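Local coordinates for putative glycosyl hydrolase (Bacteroides thetaiotaomicron VPI-5482, PDB 3K11), which probably acts as a family 88 glycoside hydrolase, although its substrate is not established, at residues A[27-33]-A[410-415]. Residues are numbered along the deposited sequence; the frame is centred on the assembly and turned at random.
Sequences LTPEQVK and MIRLLN. With EDO (1,2-ethanediol), chain B.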
# COMPACT_ATOMS: atom_id res chain seq x y z
N LEU A 27 -12.58 25.62 -11.24
CA LEU A 27 -11.62 26.52 -10.68
C LEU A 27 -11.46 27.65 -11.72
O LEU A 27 -11.27 27.36 -12.91
CB LEU A 27 -10.33 25.75 -10.51
CG LEU A 27 -9.13 26.43 -9.88
CD1 LEU A 27 -9.53 26.87 -8.47
CD2 LEU A 27 -7.90 25.44 -9.92
N THR A 28 -11.52 28.91 -11.30
CA THR A 28 -11.30 30.04 -12.21
C THR A 28 -9.93 30.64 -11.92
O THR A 28 -9.43 30.55 -10.80
CB THR A 28 -12.37 31.14 -12.03
OG1 THR A 28 -12.17 31.74 -10.75
CG2 THR A 28 -13.77 30.55 -12.13
N PRO A 29 -9.29 31.22 -12.93
CA PRO A 29 -8.04 31.89 -12.63
C PRO A 29 -8.21 33.05 -11.66
O PRO A 29 -7.31 33.34 -10.91
CB PRO A 29 -7.52 32.34 -14.00
CG PRO A 29 -8.65 32.24 -14.92
CD PRO A 29 -9.60 31.24 -14.37
N GLU A 30 -9.38 33.70 -11.66
CA GLU A 30 -9.65 34.76 -10.68
C GLU A 30 -9.63 34.23 -9.24
O GLU A 30 -9.08 34.88 -8.34
CB GLU A 30 -10.97 35.44 -10.98
CG GLU A 30 -10.94 36.25 -12.28
CD GLU A 30 -11.12 35.42 -13.57
OE1 GLU A 30 -11.47 34.22 -13.52
OE2 GLU A 30 -10.92 36.01 -14.66
N GLN A 31 -10.23 33.08 -9.00
CA GLN A 31 -10.18 32.54 -7.64
C GLN A 31 -8.72 32.21 -7.26
O GLN A 31 -8.27 32.61 -6.19
CB GLN A 31 -11.11 31.33 -7.46
CG GLN A 31 -11.22 30.84 -6.00
CD GLN A 31 -11.51 31.95 -4.99
OE1 GLN A 31 -12.51 32.69 -5.09
NE2 GLN A 31 -10.61 32.10 -4.03
N VAL A 32 -7.97 31.56 -8.16
CA VAL A 32 -6.59 31.23 -7.85
C VAL A 32 -5.85 32.51 -7.53
O VAL A 32 -5.12 32.59 -6.54
CB VAL A 32 -5.86 30.47 -9.00
CG1 VAL A 32 -4.40 30.20 -8.59
CG2 VAL A 32 -6.58 29.14 -9.33
N LYS A 33 -6.07 33.56 -8.32
CA LYS A 33 -5.35 34.81 -8.07
C LYS A 33 -5.72 35.43 -6.71
O LYS A 33 -4.87 35.98 -6.01
CB LYS A 33 -5.60 35.79 -9.22
CG LYS A 33 -4.96 37.16 -9.12
CD LYS A 33 -3.47 37.14 -9.21
CE LYS A 33 -2.92 38.49 -9.65
NZ LYS A 33 -3.23 39.55 -8.68
N MSE A 410 -0.94 27.52 -12.26
CA MSE A 410 -2.34 27.16 -12.48
C MSE A 410 -3.10 28.24 -13.24
O MSE A 410 -3.94 27.93 -14.11
CB MSE A 410 -3.06 26.85 -11.15
CG MSE A 410 -2.70 25.55 -10.49
SE MSE A 410 -3.14 24.02 -11.50
CE MSE A 410 -4.94 24.39 -11.93
N ILE A 411 -2.80 29.50 -12.99
CA ILE A 411 -3.45 30.58 -13.74
C ILE A 411 -3.12 30.46 -15.23
O ILE A 411 -4.04 30.54 -16.07
CB ILE A 411 -3.09 31.98 -13.17
CG1 ILE A 411 -3.78 32.16 -11.80
CG2 ILE A 411 -3.44 33.18 -14.17
CD1 ILE A 411 -3.17 33.28 -10.87
N ARG A 412 -1.84 30.23 -15.55
CA ARG A 412 -1.43 30.01 -16.94
C ARG A 412 -2.19 28.84 -17.53
O ARG A 412 -2.76 28.93 -18.62
CB ARG A 412 0.06 29.69 -17.03
CG ARG A 412 0.57 29.35 -18.43
CD ARG A 412 0.77 30.58 -19.23
NE ARG A 412 2.10 31.17 -19.01
CZ ARG A 412 2.41 32.44 -19.25
NH1 ARG A 412 1.50 33.33 -19.68
NH2 ARG A 412 3.65 32.86 -19.02
N LEU A 413 -2.18 27.72 -16.81
CA LEU A 413 -2.87 26.49 -17.29
C LEU A 413 -4.35 26.74 -17.56
O LEU A 413 -4.90 26.36 -18.64
CB LEU A 413 -2.69 25.38 -16.24
CG LEU A 413 -3.25 23.98 -16.56
CD1 LEU A 413 -2.57 23.38 -17.81
CD2 LEU A 413 -3.14 23.03 -15.36
N LEU A 414 -5.02 27.38 -16.61
CA LEU A 414 -6.45 27.67 -16.78
C LEU A 414 -6.74 28.68 -17.89
O LEU A 414 -7.84 28.66 -18.46
CB LEU A 414 -7.09 28.15 -15.47
CG LEU A 414 -7.03 27.17 -14.30
CD1 LEU A 414 -7.35 27.91 -13.00
CD2 LEU A 414 -8.00 26.01 -14.56
N ASN A 415 -5.79 29.55 -18.17
CA ASN A 415 -5.91 30.52 -19.27
C ASN A 415 -5.54 29.97 -20.65
O ASN A 415 -5.71 30.66 -21.64
CB ASN A 415 -5.03 31.73 -18.99
CG ASN A 415 -5.63 32.69 -17.96
OD1 ASN A 415 -6.85 32.78 -17.82
ND2 ASN A 415 -4.77 33.45 -17.29
C1 EDO B . -5.84 36.04 -12.89
O1 EDO B . -4.53 36.52 -13.26
C2 EDO B . -6.87 36.31 -13.99
O2 EDO B . -6.52 35.64 -15.22
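Ile411 and Leu414 pack against Pro29 and Val32 where the first turn of helix 29-45 meets the last turns of helix 400-416. The two short helical segments run antiparallel at 173°, their axes 9.3 Å apart; here the first and last helices of the chain lie against each other, consistent with closure of the (alpha/alpha)6 barrel expected for this family. The contact is mainly apolar. CG1 of Ile411, placed beside its backbone N and anti to the carbonyl carbon (chi1 -70°), reaches CG1 of Val32 at 3.8 Å and carries CD1 on to CB of Lys33, 3.9 Å away. With only an alanine here, CG1 and CD1 would be gone, which is likely to open a gap beside Val32 and take this neighbour from Lys33 CB. One turn on, Leu414 turns CD1 toward both Leu27 CG and Val32 CG2, each 3.9 Å away, while its CB lies near CD of the Pro29 ring. Leu27 crosses both Leu414 and selenomethionine Met410 at about a right angle, its CD2 touching CE of Met410. Trp358 of helix 347-362 packs against Leu27 and Val32, and Thr98 of helix 82-98 against Ile411 and Lys33.

Polar groups lie at the margins. Lys33 turns its amine away to salt bridges with Asp37 and Asp100. An ethanediol, probably from the crystallisation liquor, sits beside Pro29, Lys33 and Ile411, and takes a weak bond from Asn415 ND2. Thr28 is the N-cap of the incoming helix: its OG1 accepts from Gln31 N at 2.9 Å, with an N-H...O angle of 160°.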